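PDB 2ZC2: DnaD-like replication protein from Streptococcus mutans UA159, which probably takes part in DNA replication, as a DnaB/DnaD-family protein of which this fragment is the helical, zinc-binding DnaB_2-type domain. Local coordinates for residues E8-E13 against D38-A43; S42-A47 against G51-N56. All blocks are in the same frame, centred on the assembly; numbering follows the deposited sequence.

Contact 1. Residues E8-E13 against D38-A43; sequences EDFERE and DLVRSA. With ZN (zinc ion), chain F; ZN (zinc ion), chain E.
Helix 5-14 and helix 37-50 come closest in these segments at Asp9 and Arg41, whose CA atoms lie 7.6 Å apart, so the gap is closed by side chains and no backbone hydrogen bond crosses it. The CB of Asp9 points toward the second helix, and Arg41 grips Asp9 OD2 side-on with two nitrogens: NE lies 2.8 Å from Asp9 OD2 and meets it nearly along its C-O bond, with a fairly straight N-H angle of 164°, while NH2 makes the longer and more bent bond to the same oxygen. The acceptor sits in the guanidinium plane, yet the two flat groups stand almost perpendicular, 89° apart. Arg41 gets there by extending from its backbone and bending at chi3 (-63°). The salt bridge joins two helices of the all-helical DnaB_2-type domain beside a bound zinc ion, which Asp9 chelates with both carboxylate oxygens, OD1 at 2.2 Å and OD2 at 2.3 Å. Arg12 NH1 adds a bond to Asp9 OD1, so zinc, Arg41 and Arg12 together probably fix the rotation of the Asp9 carboxylate and would be expected to favour its charged form. Arg12 NE and NH2 both bond Glu13 OE2, which positions Arg12 from the second shell. At its other end Arg41 NH1 makes a weak bond to Asp38 OD1, which binds a second zinc ion at 2.1 Å. The apolar part of the contact is Phe10 against Val40: CG1 of Val40 meets the ring at its edge, 3.6 Å from Phe10 CE1, and Leu18 also packs on Phe10.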
ATOM      1  N   GLU A   8      -0.898  -8.284  -7.149  1.00 24.95           N
ATOM      2  CA  GLU A   8      -1.690  -9.483  -6.946  1.00 25.98           C
ATOM      3  C   GLU A   8      -2.316  -9.542  -5.534  1.00 23.53           C
ATOM      4  O   GLU A   8      -3.472  -9.943  -5.401  1.00 23.50           O
ATOM      5  CB  GLU A   8      -0.794 -10.685  -7.253  1.00 27.48           C
ATOM      6  CG  GLU A   8      -1.099 -12.003  -6.580  1.00 31.31           C
ATOM      7  CD  GLU A   8       0.081 -13.001  -6.772  1.00 33.43           C
ATOM      8  OE1 GLU A   8       0.512 -13.190  -7.946  1.00 37.55           O
ATOM      9  OE2 GLU A   8       0.576 -13.583  -5.749  1.00 41.80           O
ATOM     10  N   ASP A   9      -1.568  -9.113  -4.509  1.00 21.29           N
ATOM     11  CA  ASP A   9      -2.119  -8.938  -3.146  1.00 20.80           C
ATOM     12  C   ASP A   9      -3.320  -7.966  -3.166  1.00 19.86           C
ATOM     13  O   ASP A   9      -4.404  -8.295  -2.714  1.00 19.96           O
ATOM     14  CB  ASP A   9      -1.011  -8.480  -2.193  1.00 20.24           C
ATOM     15  CG  ASP A   9      -0.055  -9.623  -1.856  1.00 23.63           C
ATOM     16  OD1 ASP A   9      -0.486 -10.769  -2.082  1.00 26.22           O
ATOM     17  OD2 ASP A   9       1.103  -9.409  -1.429  1.00 27.95           O
ATOM     18  N   PHE A  10      -3.107  -6.783  -3.740  1.00 18.00           N
ATOM     19  CA  PHE A  10      -4.147  -5.777  -3.857  1.00 16.81           C
ATOM     20  C   PHE A  10      -5.397  -6.279  -4.522  1.00 17.93           C
ATOM     21  O   PHE A  10      -6.482  -6.063  -4.029  1.00 14.72           O
ATOM     22  CB  PHE A  10      -3.596  -4.563  -4.600  1.00 16.84           C
ATOM     23  CG  PHE A  10      -2.972  -3.521  -3.672  1.00 15.86           C
ATOM     24  CD1 PHE A  10      -1.710  -3.689  -3.192  1.00 14.94           C
ATOM     25  CD2 PHE A  10      -3.698  -2.415  -3.266  1.00 13.68           C
ATOM     26  CE1 PHE A  10      -1.145  -2.771  -2.319  1.00 16.14           C
ATOM     27  CE2 PHE A  10      -3.173  -1.482  -2.423  1.00 14.93           C
ATOM     28  CZ  PHE A  10      -1.868  -1.648  -1.948  1.00 17.09           C
ATOM     29  N   GLU A  11      -5.247  -6.970  -5.660  1.00 19.65           N
ATOM     30  CA  GLU A  11      -6.405  -7.391  -6.438  1.00 20.63           C
ATOM     31  C   GLU A  11      -7.135  -8.471  -5.741  1.00 20.99           C
ATOM     32  O   GLU A  11      -8.359  -8.478  -5.722  1.00 20.82           O
ATOM     33  CB  GLU A  11      -5.947  -7.828  -7.824  1.00 22.32           C
ATOM     34  CG  GLU A  11      -5.502  -6.625  -8.611  1.00 25.74           C
ATOM     35  CD  GLU A  11      -5.041  -6.937 -10.053  1.00 31.95           C
ATOM     36  OE1 GLU A  11      -4.543  -8.066 -10.316  1.00 33.50           O
ATOM     37  OE2 GLU A  11      -5.144  -6.011 -10.893  1.00 32.26           O
ATOM     38  N   ARG A  12      -6.410  -9.350  -5.038  1.00 21.91           N
ATOM     39  CA  ARG A  12      -7.122 -10.421  -4.308  1.00 21.99           C
ATOM     40  C   ARG A  12      -7.929  -9.829  -3.165  1.00 22.24           C
ATOM     41  O   ARG A  12      -9.073 -10.203  -2.955  1.00 22.12           O
ATOM     42  CB  ARG A  12      -6.129 -11.428  -3.747  1.00 22.36           C
ATOM     43  CG  ARG A  12      -6.736 -12.520  -2.848  1.00 24.46           C
ATOM     44  CD  ARG A  12      -5.635 -13.267  -2.049  1.00 23.08           C
ATOM     45  NE  ARG A  12      -5.053 -12.384  -1.052  1.00 23.22           N
ATOM     46  CZ  ARG A  12      -3.776 -12.037  -1.027  1.00 25.19           C
ATOM     47  NH1 ARG A  12      -2.927 -12.540  -1.907  1.00 22.60           N
ATOM     48  NH2 ARG A  12      -3.342 -11.197  -0.109  1.00 26.99           N
ATOM     49  N   GLU A  13      -7.335  -8.910  -2.384  1.00 21.37           N
ATOM     50  CA  GLU A  13      -8.071  -8.363  -1.233  1.00 20.00           C
ATOM     51  C   GLU A  13      -9.171  -7.451  -1.677  1.00 21.65           C
ATOM     52  O   GLU A  13     -10.246  -7.380  -1.016  1.00 19.86           O
ATOM     53  CB  GLU A  13      -7.163  -7.586  -0.259  1.00 20.10           C
ATOM     54  CG  GLU A  13      -6.038  -8.421   0.440  1.00 17.30           C
ATOM     55  CD  GLU A  13      -6.584  -9.668   1.144  1.00 19.93           C
ATOM     56  OE1 GLU A  13      -7.803  -9.709   1.519  1.00 17.23           O
ATOM     57  OE2 GLU A  13      -5.767 -10.563   1.383  1.00 20.56           O
ATOM     58  N   ASP A  38       7.120  -3.625   0.790  1.00 19.08           N
ATOM     59  CA  ASP A  38       6.625  -4.395   1.932  1.00 20.18           C
ATOM     60  C   ASP A  38       5.955  -3.522   2.960  1.00 19.33           C
ATOM     61  O   ASP A  38       5.172  -4.006   3.734  1.00 19.51           O
ATOM     62  CB  ASP A  38       7.686  -5.301   2.541  1.00 20.93           C
ATOM     63  CG  ASP A  38       8.165  -6.343   1.543  1.00 24.34           C
ATOM     64  OD1 ASP A  38       7.482  -7.373   1.409  1.00 26.05           O
ATOM     65  OD2 ASP A  38       9.190  -6.114   0.845  1.00 28.11           O
ATOM     66  N   LEU A  39       6.253  -2.223   2.905  1.00 18.44           N
ATOM     67  CA  LEU A  39       5.518  -1.238   3.655  1.00 16.85           C
ATOM     68  C   LEU A  39       4.112  -1.011   3.070  1.00 16.57           C
ATOM     69  O   LEU A  39       3.116  -0.899   3.833  1.00 16.95           O
ATOM     70  CB  LEU A  39       6.275   0.083   3.714  1.00 15.97           C
ATOM     71  CG  LEU A  39       5.540   1.121   4.594  1.00 16.77           C
ATOM     72  CD1 LEU A  39       5.636   0.685   6.084  1.00 13.05           C
ATOM     73  CD2 LEU A  39       6.012   2.561   4.413  1.00 15.81           C
ATOM     74  N   VAL A  40       4.042  -0.929   1.740  1.00 16.82           N
ATOM     75  CA  VAL A  40       2.761  -0.909   1.028  1.00 16.30           C
ATOM     76  C   VAL A  40       1.887  -2.125   1.389  1.00 16.31           C
ATOM     77  O   VAL A  40       0.698  -2.000   1.729  1.00 13.87           O
ATOM     78  CB  VAL A  40       2.931  -0.729  -0.500  1.00 16.58           C
ATOM     79  CG1 VAL A  40       1.570  -0.655  -1.206  1.00 15.63           C
ATOM     80  CG2 VAL A  40       3.700   0.573  -0.828  1.00 14.16           C
ATOM     81  N   ARG A  41       2.486  -3.310   1.292  1.00 16.74           N
ATOM     82  CA  ARG A  41       1.825  -4.522   1.654  1.00 16.77           C
ATOM     83  C   ARG A  41       1.364  -4.501   3.133  1.00 16.13           C
ATOM     84  O   ARG A  41       0.250  -4.995   3.446  1.00 15.13           O
ATOM     85  CB  ARG A  41       2.772  -5.718   1.372  1.00 17.03           C
ATOM     86  CG  ARG A  41       2.350  -7.084   1.971  1.00 19.25           C
ATOM     87  CD  ARG A  41       3.317  -8.224   1.467  1.00 21.41           C
ATOM     88  NE  ARG A  41       3.236  -8.402   0.003  1.00 26.40           N
ATOM     89  CZ  ARG A  41       4.166  -8.063  -0.890  1.00 28.65           C
ATOM     90  NH1 ARG A  41       5.314  -7.484  -0.528  1.00 27.95           N
ATOM     91  NH2 ARG A  41       3.938  -8.318  -2.169  1.00 28.64           N
ATOM     92  N   SER A  42       2.166  -3.945   4.039  1.00 13.49           N
ATOM     93  CA  SER A  42       1.654  -3.896   5.413  1.00 14.69           C
ATOM     94  C   SER A  42       0.538  -2.863   5.664  1.00 12.62           C
ATOM     95  O   SER A  42      -0.260  -3.048   6.581  1.00 10.73           O
ATOM     96  CB  SER A  42       2.744  -3.757   6.411  1.00 13.18           C
ATOM     97  OG  SER A  42       3.265  -2.499   6.315  1.00 25.61           O
ATOM     98  N   ALA A  43       0.422  -1.854   4.789  1.00 12.80           N
ATOM     99  CA  ALA A  43      -0.768  -0.965   4.812  1.00 12.05           C
ATOM    100  C   ALA A  43      -1.983  -1.725   4.349  1.00 12.90           C
ATOM    101  O   ALA A  43      -3.065  -1.598   4.933  1.00 13.55           O
ATOM    102  CB  ALA A  43      -0.519   0.278   4.020  1.00 12.02           C
TER
HETATM  103 ZN    ZN F 507       1.419 -11.660  -1.280  0.50 43.18          ZN
HETATM  104 ZN    ZN E 505       8.264  -8.694  -0.064  0.50 27.70          ZN

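Contact 2. Residues S42-A47 against G51-N56; sequences SALREA and GKTNWN
Leu44 touches Thr53 from helix 37-50, methyl to methyl, with Leu44 CD1 4.3 Å from Thr53 CG2 in a loose apolar contact. Its CG stands anti to the backbone nitrogen (chi1 173°), and the side chain also packs on Phe10 and Ile58 and against Asp9. One turn on, Ala47 buries more surface than any other residue of the contact. Its carbonyl oxygen receives the backbone N-H of Lys52, with Lys52 N 3.0 Å from Ala47 O and an N-H angle of 156°. The CA atoms of these two residues are 5.1 Å apart, the nearest pair between the segments. Gly51 N also comes close to the same oxygen, at 3.1 Å from Ala47 O. This is the C-terminal end of helix 37-50 closed by a Schellman motif: Gly51 is the first residue to leave helical geometry, and its positive phi of 74° turns the chain back so that Lys52 can bond into the last turn. The methyl group of Ala47 lies alongside the returning chain, its CB 3.5 Å from Lys52 O, while the bent side chain of Lys52 leads off and touches Tyr57. Thr53 follows as the centre of an inverse gamma turn, spanned by a weak bond in which Asn54 N lies 2.9 Å from Lys52 O. CG2 of Thr53, anti to the backbone nitrogen, is the branch that meets Leu44, and the side chain packs on Glu13 and Leu14 of helix 5-14 as well. Asn54 then occupies the N-cap position of helix 55-67, whose first residue, Trp55, touches Glu22, Asp25 and Leu26 of helix 20-32.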
ATOM      1  N   SER A  42       2.166  -3.945   4.039  1.00 13.49           N
ATOM      2  CA  SER A  42       1.654  -3.896   5.413  1.00 14.69           C
ATOM      3  C   SER A  42       0.538  -2.863   5.664  1.00 12.62           C
ATOM      4  O   SER A  42      -0.260  -3.048   6.581  1.00 10.73           O
ATOM      5  CB  SER A  42       2.744  -3.757   6.411  1.00 13.18           C
ATOM      6  OG  SER A  42       3.265  -2.499   6.315  1.00 25.61           O
ATOM      7  N   ALA A  43       0.422  -1.854   4.789  1.00 12.80           N
ATOM      8  CA  ALA A  43      -0.768  -0.965   4.812  1.00 12.05           C
ATOM      9  C   ALA A  43      -1.983  -1.725   4.349  1.00 12.90           C
ATOM     10  O   ALA A  43      -3.065  -1.598   4.933  1.00 13.55           O
ATOM     11  CB  ALA A  43      -0.519   0.278   4.020  1.00 12.02           C
ATOM     12  N   LEU A  44      -1.809  -2.557   3.313  1.00 11.74           N
ATOM     13  CA  LEU A  44      -2.850  -3.392   2.822  1.00 11.30           C
ATOM     14  C   LEU A  44      -3.266  -4.394   3.953  1.00 12.66           C
ATOM     15  O   LEU A  44      -4.448  -4.574   4.207  1.00 12.36           O
ATOM     16  CB  LEU A  44      -2.365  -4.207   1.605  1.00 11.68           C
ATOM     17  CG  LEU A  44      -3.354  -5.274   1.073  1.00  9.66           C
ATOM     18  CD1 LEU A  44      -4.622  -4.577   0.566  1.00 10.69           C
ATOM     19  CD2 LEU A  44      -2.749  -5.986  -0.116  1.00  8.89           C
ATOM     20  N   ARG A  45      -2.290  -5.063   4.551  1.00 13.36           N
ATOM     21  CA  ARG A  45      -2.539  -5.961   5.694  1.00 15.17           C
ATOM     22  C   ARG A  45      -3.395  -5.293   6.734  1.00 13.46           C
ATOM     23  O   ARG A  45      -4.336  -5.881   7.217  1.00 14.01           O
ATOM     24  CB  ARG A  45      -1.225  -6.401   6.373  1.00 14.29           C
ATOM     25  CG  ARG A  45      -1.441  -7.509   7.491  1.00 15.42           C
ATOM     26  CD  ARG A  45      -0.104  -8.047   8.063  1.00 20.22           C
ATOM     27  NE  ARG A  45       0.248  -7.223   9.215  1.00 36.28           N
ATOM     28  CZ  ARG A  45       0.504  -7.667  10.453  1.00 41.58           C
ATOM     29  NH1 ARG A  45       0.514  -8.976  10.747  1.00 42.40           N
ATOM     30  NH2 ARG A  45       0.794  -6.779  11.405  1.00 41.84           N
ATOM     31  N   GLU A  46      -2.994  -4.093   7.142  1.00 14.57           N
ATOM     32  CA  GLU A  46      -3.691  -3.359   8.210  1.00 15.99           C
ATOM     33  C   GLU A  46      -5.148  -2.999   7.800  1.00 15.79           C
ATOM     34  O   GLU A  46      -6.094  -3.110   8.585  1.00 15.56           O
ATOM     35  CB  GLU A  46      -2.872  -2.140   8.601  1.00 15.11           C
ATOM     36  CG  GLU A  46      -3.505  -1.329   9.652  1.00 24.43           C
ATOM     37  CD  GLU A  46      -3.751  -2.167  10.902  1.00 34.70           C
ATOM     38  OE1 GLU A  46      -2.783  -2.845  11.386  1.00 31.80           O
ATOM     39  OE2 GLU A  46      -4.936  -2.144  11.356  1.00 37.90           O
ATOM     40  N   ALA A  47      -5.345  -2.653   6.531  1.00 14.36           N
ATOM     41  CA  ALA A  47      -6.692  -2.374   6.042  1.00 13.99           C
ATOM     42  C   ALA A  47      -7.546  -3.693   6.128  1.00 13.19           C
ATOM     43  O   ALA A  47      -8.688  -3.701   6.535  1.00 14.34           O
ATOM     44  CB  ALA A  47      -6.617  -1.913   4.584  1.00 12.09           C
ATOM     45  N   GLY A  51     -11.004  -4.656   8.433  1.00 17.74           N
ATOM     46  CA  GLY A  51     -12.230  -4.921   7.709  1.00 18.80           C
ATOM     47  C   GLY A  51     -12.570  -3.727   6.799  1.00 21.34           C
ATOM     48  O   GLY A  51     -13.720  -3.522   6.435  1.00 22.55           O
ATOM     49  N   LYS A  52     -11.553  -2.968   6.422  1.00 20.50           N
ATOM     50  CA  LYS A  52     -11.699  -1.812   5.581  1.00 21.90           C
ATOM     51  C   LYS A  52     -10.881  -1.924   4.301  1.00 21.39           C
ATOM     52  O   LYS A  52      -9.988  -1.079   4.054  1.00 21.65           O
ATOM     53  CB  LYS A  52     -11.271  -0.556   6.360  1.00 21.81           C
ATOM     54  CG  LYS A  52     -11.887  -0.463   7.759  1.00 27.01           C
ATOM     55  CD  LYS A  52     -12.626   0.836   7.986  1.00 34.02           C
ATOM     56  CE  LYS A  52     -13.840   0.897   7.128  1.00 38.07           C
ATOM     57  NZ  LYS A  52     -13.551   1.757   5.925  1.00 38.19           N
ATOM     58  N   THR A  53     -11.175  -2.946   3.486  1.00 19.99           N
ATOM     59  CA  THR A  53     -10.358  -3.160   2.323  1.00 20.26           C
ATOM     60  C   THR A  53     -10.933  -2.276   1.177  1.00 18.72           C
ATOM     61  O   THR A  53     -11.734  -2.718   0.363  1.00 17.94           O
ATOM     62  CB  THR A  53     -10.186  -4.671   1.946  1.00 22.06           C
ATOM     63  OG1 THR A  53      -9.927  -5.448   3.116  1.00 22.51           O
ATOM     64  CG2 THR A  53      -8.937  -4.856   1.039  1.00 22.93           C
ATOM     65  N   ASN A  54     -10.507  -1.029   1.158  1.00 16.55           N
ATOM     66  CA  ASN A  54     -10.762  -0.140   0.036  1.00 15.87           C
ATOM     67  C   ASN A  54      -9.538   0.685  -0.298  1.00 15.17           C
ATOM     68  O   ASN A  54      -8.726   0.977   0.597  1.00 14.06           O
ATOM     69  CB  ASN A  54     -12.015   0.742   0.272  1.00 15.72           C
ATOM     70  CG  ASN A  54     -11.842   1.782   1.348  1.00 17.08           C
ATOM     71  OD1 ASN A  54     -12.488   1.700   2.409  1.00 20.09           O
ATOM     72  ND2 ASN A  54     -11.113   2.861   1.036  1.00 10.34           N
ATOM     73  N   TRP A  55      -9.371   1.017  -1.583  1.00 13.34           N
ATOM     74  CA  TRP A  55      -8.175   1.766  -2.033  1.00 13.50           C
ATOM     75  C   TRP A  55      -7.796   2.933  -1.166  1.00 12.41           C
ATOM     76  O   TRP A  55      -6.664   3.052  -0.750  1.00 12.07           O
ATOM     77  CB  TRP A  55      -8.353   2.279  -3.487  1.00 13.83           C
ATOM     78  CG  TRP A  55      -7.129   3.074  -3.975  1.00 14.18           C
ATOM     79  CD1 TRP A  55      -6.974   4.436  -3.994  1.00 13.75           C
ATOM     80  CD2 TRP A  55      -5.912   2.525  -4.488  1.00 14.39           C
ATOM     81  NE1 TRP A  55      -5.762   4.760  -4.527  1.00 13.74           N
ATOM     82  CE2 TRP A  55      -5.086   3.592  -4.826  1.00 15.02           C
ATOM     83  CE3 TRP A  55      -5.454   1.213  -4.709  1.00 16.18           C
ATOM     84  CZ2 TRP A  55      -3.786   3.401  -5.363  1.00 18.17           C
ATOM     85  CZ3 TRP A  55      -4.164   1.012  -5.256  1.00 14.72           C
ATOM     86  CH2 TRP A  55      -3.359   2.102  -5.597  1.00 17.31           C
ATOM     87  N   ASN A  56      -8.742   3.857  -0.957  1.00 11.57           N
ATOM     88  CA  ASN A  56      -8.500   5.116  -0.213  1.00 11.46           C
ATOM     89  C   ASN A  56      -8.060   4.898   1.215  1.00 10.73           C
ATOM     90  O   ASN A  56      -7.164   5.590   1.726  1.00 10.73           O
ATOM     91  CB  ASN A  56      -9.772   6.001  -0.203  1.00  9.90           C
ATOM     92  CG  ASN A  56     -10.166   6.474  -1.628  1.00 13.84           C
ATOM     93  OD1 ASN A  56      -9.493   6.176  -2.594  1.00  9.85           O
ATOM     94  ND2 ASN A  56     -11.241   7.236  -1.728  1.00 14.93           N
TER

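Overall arrangement
Both contacts use helix 37-50 and share Ser42 and Ala43, their centres lying about 8 Å apart. Contact 1 is the more buried and joins helices distant in sequence; contact 2 is local, partly buried, and links the end of helix 37-50 to the connection into helix 55-67. Their chemistry follows: charged groups and zinc beside an apolar pair in contact 1, a backbone bond and small methyl contacts in contact 2. They meet directly through packing, with Glu13 CB 3.5 Å from Thr53 CG2, while Leu44 CD2 lies against the backbone of Asp9 and Phe10, and the Phe10 ring reaches Trp55. Helix 5-14 thus packs against both helix 37-50 and the loop that follows it.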